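Protein yahD a copper inducible hydrolase (Lactococcus lactis subsp. lactis, PDB 3OG9) is a copper-inducible member of the alpha/beta hydrolase family that probably acts as a hydrolase, and binds D-malate in a pocket. Local coordinates at residues E34-I39 / H43-I48. Residues are numbered along the deposited sequence; the frame is centred on the assembly and turned at random. Where two conformers were deposited one is given.
Sequences EIAEMI and HPILSI
A36 and I45 face each other across the gap between helix 33-39 and strand 45-48, their CA atoms 7.8 Å apart, and the CA atoms of E37 and H43 are 7.6 Å apart, H43 lying in the loop that leads into the strand. No hydrogen bond links the two segments, so the contact rests on side chains, and it is small: 103 Å² is buried, counting both sides. I45 supplies the strand's share through one methyl. Its CG1 lies anti to the carbonyl carbon (chi1 -76°) and CD1 continues nearly straight (chi2 165°), which carries that terminal carbon out from the sheet to the helix. There I45 CD1 reaches the CB of A36 at 4.0 Å and, slightly closer, the CG of E37 at 3.8 Å, touching two successive helical residues. The CB of A36 points at the strand; that of E37 does not, and its chain runs across I45 at about a right angle, meeting it with the methylene stem. Beyond CG the carboxylate runs on alongside the methyl, and its OE1 is in a salt bridge with K10 on strand 7-10, whose backbone is hydrogen-bonded to I45. L21 of strand 19-22 touches both A36 and I45 and adds to the apolar patch inside the beta-alpha-beta unit 19-22, 33-39, 45-48 of the alpha/beta-hydrolase fold. Chemically, then, helix meets strand here mainly through van der Waals contact between aliphatic carbons, with the one charged group involved lying beside the methyl, its charge paired with a lysine on the neighbouring strand 7-10.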
ATOM      1  N   GLU A  34       2.960   2.945 -14.714  1.00  7.80           N
ATOM      2  CA  GLU A  34       3.617   1.970 -15.591  1.00  7.48           C
ATOM      3  C   GLU A  34       3.985   0.702 -14.871  1.00  7.84           C
ATOM      4  O   GLU A  34       3.908  -0.380 -15.455  1.00  9.41           O
ATOM      5  CB  GLU A  34       4.854   2.578 -16.272  1.00  7.94           C
ATOM      6  CG  GLU A  34       4.465   3.563 -17.372  1.00  9.54           C
ATOM      7  CD  GLU A  34       5.669   4.097 -18.132  1.00 13.88           C
ATOM      8  OE1 GLU A  34       6.679   4.445 -17.491  1.00 11.70           O
ATOM      9  OE2 GLU A  34       5.590   4.163 -19.376  1.00 19.57           O
ATOM     10  N   ILE A  35       4.345   0.813 -13.591  1.00  7.32           N
ATOM     11  CA  ILE A  35       4.640  -0.361 -12.783  1.00  8.06           C
ATOM     12  C   ILE A  35       3.375  -1.249 -12.667  1.00  7.71           C
ATOM     13  O   ILE A  35       3.437  -2.480 -12.860  1.00  8.67           O
ATOM     14  CB  ILE A  35       5.181   0.052 -11.360  1.00  7.69           C
ATOM     15  CG1 ILE A  35       6.524   0.776 -11.460  1.00 11.28           C
ATOM     16  CG2 ILE A  35       5.357  -1.142 -10.404  1.00  7.15           C
ATOM     17  CD1 ILE A  35       7.560  -0.024 -12.024  1.00 13.25           C
ATOM     18  N   ALA A  36       2.252  -0.635 -12.305  1.00  6.95           N
ATOM     19  CA  ALA A  36       0.979  -1.394 -12.183  1.00  7.66           C
ATOM     20  C   ALA A  36       0.601  -2.058 -13.503  1.00  8.05           C
ATOM     21  O   ALA A  36       0.123  -3.181 -13.513  1.00  8.67           O
ATOM     22  CB  ALA A  36      -0.176  -0.478 -11.726  1.00  7.15           C
ATOM     23  N   GLU A  37       0.809  -1.343 -14.609  1.00  8.10           N
ATOM     24  CA  GLU A  37       0.579  -1.886 -15.935  1.00  9.75           C
ATOM     25  C   GLU A  37       1.424  -3.144 -16.235  1.00  9.29           C
ATOM     26  O   GLU A  37       0.956  -4.022 -16.951  1.00  8.95           O
ATOM     27  CB  GLU A  37       0.757  -0.807 -17.006  1.00 10.22           C
ATOM     28  CG  GLU A  37      -0.438   0.150 -17.067  1.00 11.79           C
ATOM     29  CD  GLU A  37      -0.164   1.469 -17.801  1.00 14.39           C
ATOM     30  OE1 GLU A  37      -1.160   2.188 -18.077  1.00 19.61           O
ATOM     31  OE2 GLU A  37       1.011   1.816 -18.106  1.00 19.48           O
ATOM     32  N   MET A  38       2.627  -3.234 -15.671  0.50  9.06           N
ATOM     33  CA  MET A  38       3.455  -4.453 -15.793  0.50 10.08           C
ATOM     34  C   MET A  38       2.991  -5.585 -14.866  0.50  9.01           C
ATOM     35  O   MET A  38       3.009  -6.762 -15.249  0.50  8.43           O
ATOM     36  CB  MET A  38       4.947  -4.150 -15.546  0.50  9.96           C
ATOM     37  CG  MET A  38       5.609  -3.340 -16.648  0.50 11.82           C
ATOM     38  SD  MET A  38       7.429  -3.352 -16.645  0.50 14.35           S
ATOM     39  CE  MET A  38       7.731  -5.061 -17.098  0.50 15.14           C
ATOM     40  N   ILE A  39       2.567  -5.229 -13.658  1.00  8.33           N
ATOM     41  CA  ILE A  39       2.130  -6.204 -12.677  1.00  7.69           C
ATOM     42  C   ILE A  39       0.785  -6.855 -13.037  1.00  8.16           C
ATOM     43  O   ILE A  39       0.617  -8.077 -12.907  1.00  7.93           O
ATOM     44  CB  ILE A  39       2.045  -5.554 -11.293  1.00  7.64           C
ATOM     45  CG1 ILE A  39       3.445  -5.134 -10.817  1.00  6.71           C
ATOM     46  CG2 ILE A  39       1.369  -6.500 -10.247  1.00  7.20           C
ATOM     47  CD1 ILE A  39       3.411  -4.276  -9.548  1.00  5.66           C
ATOM     48  N   HIS A  43      -5.768  -4.302 -16.202  1.00  8.38           N
ATOM     49  CA  HIS A  43      -6.656  -4.023 -15.064  1.00  7.89           C
ATOM     50  C   HIS A  43      -6.909  -2.519 -14.965  1.00  6.91           C
ATOM     51  O   HIS A  43      -5.998  -1.737 -15.175  1.00  6.99           O
ATOM     52  CB  HIS A  43      -6.062  -4.543 -13.742  1.00  6.44           C
ATOM     53  CG  HIS A  43      -6.063  -6.041 -13.620  1.00  8.35           C
ATOM     54  ND1 HIS A  43      -6.767  -6.702 -12.637  1.00 12.04           N
ATOM     55  CD2 HIS A  43      -5.425  -7.003 -14.330  1.00  9.52           C
ATOM     56  CE1 HIS A  43      -6.573  -8.009 -12.753  1.00 11.36           C
ATOM     57  NE2 HIS A  43      -5.749  -8.218 -13.761  1.00  9.35           N
ATOM     58  N   PRO A  44      -8.151  -2.120 -14.633  1.00  7.59           N
ATOM     59  CA  PRO A  44      -8.427  -0.700 -14.408  1.00  7.67           C
ATOM     60  C   PRO A  44      -7.496  -0.171 -13.303  1.00  7.73           C
ATOM     61  O   PRO A  44      -7.119  -0.921 -12.391  1.00  6.72           O
ATOM     62  CB  PRO A  44      -9.868  -0.693 -13.873  1.00  8.03           C
ATOM     63  CG  PRO A  44     -10.480  -1.973 -14.433  1.00  9.24           C
ATOM     64  CD  PRO A  44      -9.337  -2.974 -14.438  1.00  7.39           C
ATOM     65  N   ILE A  45      -7.172   1.109 -13.363  1.00  7.08           N
ATOM     66  CA  ILE A  45      -6.231   1.677 -12.397  1.00  7.20           C
ATOM     67  C   ILE A  45      -6.851   2.899 -11.764  1.00  8.18           C
ATOM     68  O   ILE A  45      -7.354   3.757 -12.479  1.00  8.70           O
ATOM     69  CB  ILE A  45      -4.891   2.067 -13.061  1.00  6.47           C
ATOM     70  CG1 ILE A  45      -4.050   0.810 -13.322  1.00  6.83           C
ATOM     71  CG2 ILE A  45      -4.090   3.106 -12.165  1.00  6.67           C
ATOM     72  CD1 ILE A  45      -2.883   1.045 -14.282  1.00  7.43           C
ATOM     73  N   LEU A  46      -6.859   2.931 -10.427  1.00  8.02           N
ATOM     74  CA  LEU A  46      -7.194   4.117  -9.674  1.00  7.84           C
ATOM     75  C   LEU A  46      -5.975   4.510  -8.831  1.00  7.48           C
ATOM     76  O   LEU A  46      -5.491   3.715  -8.043  1.00  7.21           O
ATOM     77  CB  LEU A  46      -8.376   3.836  -8.738  1.00  7.85           C
ATOM     78  CG  LEU A  46      -8.916   5.103  -8.035  1.00 10.29           C
ATOM     79  CD1 LEU A  46      -9.409   6.145  -9.044  1.00 10.79           C
ATOM     80  CD2 LEU A  46     -10.033   4.682  -7.093  1.00 10.30           C
ATOM     81  N   SER A  47      -5.485   5.733  -9.005  1.00  6.34           N
ATOM     82  CA  SER A  47      -4.263   6.165  -8.293  1.00  6.07           C
ATOM     83  C   SER A  47      -4.531   7.497  -7.638  1.00  5.94           C
ATOM     84  O   SER A  47      -4.821   8.456  -8.330  1.00  5.18           O
ATOM     85  CB  SER A  47      -3.105   6.295  -9.296  1.00  6.29           C
ATOM     86  OG  SER A  47      -1.883   6.594  -8.628  1.00  9.27           O
ATOM     87  N   ILE A  48      -4.440   7.564  -6.305  1.00  5.87           N
ATOM     88  CA  ILE A  48      -4.830   8.759  -5.553  1.00  7.30           C
ATOM     89  C   ILE A  48      -3.613   9.373  -4.814  1.00  7.41           C
ATOM     90  O   ILE A  48      -2.915   8.651  -4.079  1.00  7.72           O
ATOM     91  CB  ILE A  48      -5.945   8.414  -4.500  1.00  7.35           C
ATOM     92  CG1 ILE A  48      -7.228   7.897  -5.180  1.00  8.62           C
ATOM     93  CG2 ILE A  48      -6.265   9.636  -3.588  1.00  7.22           C
ATOM     94  CD1 ILE A  48      -8.182   7.187  -4.205  1.00  6.03           C
TER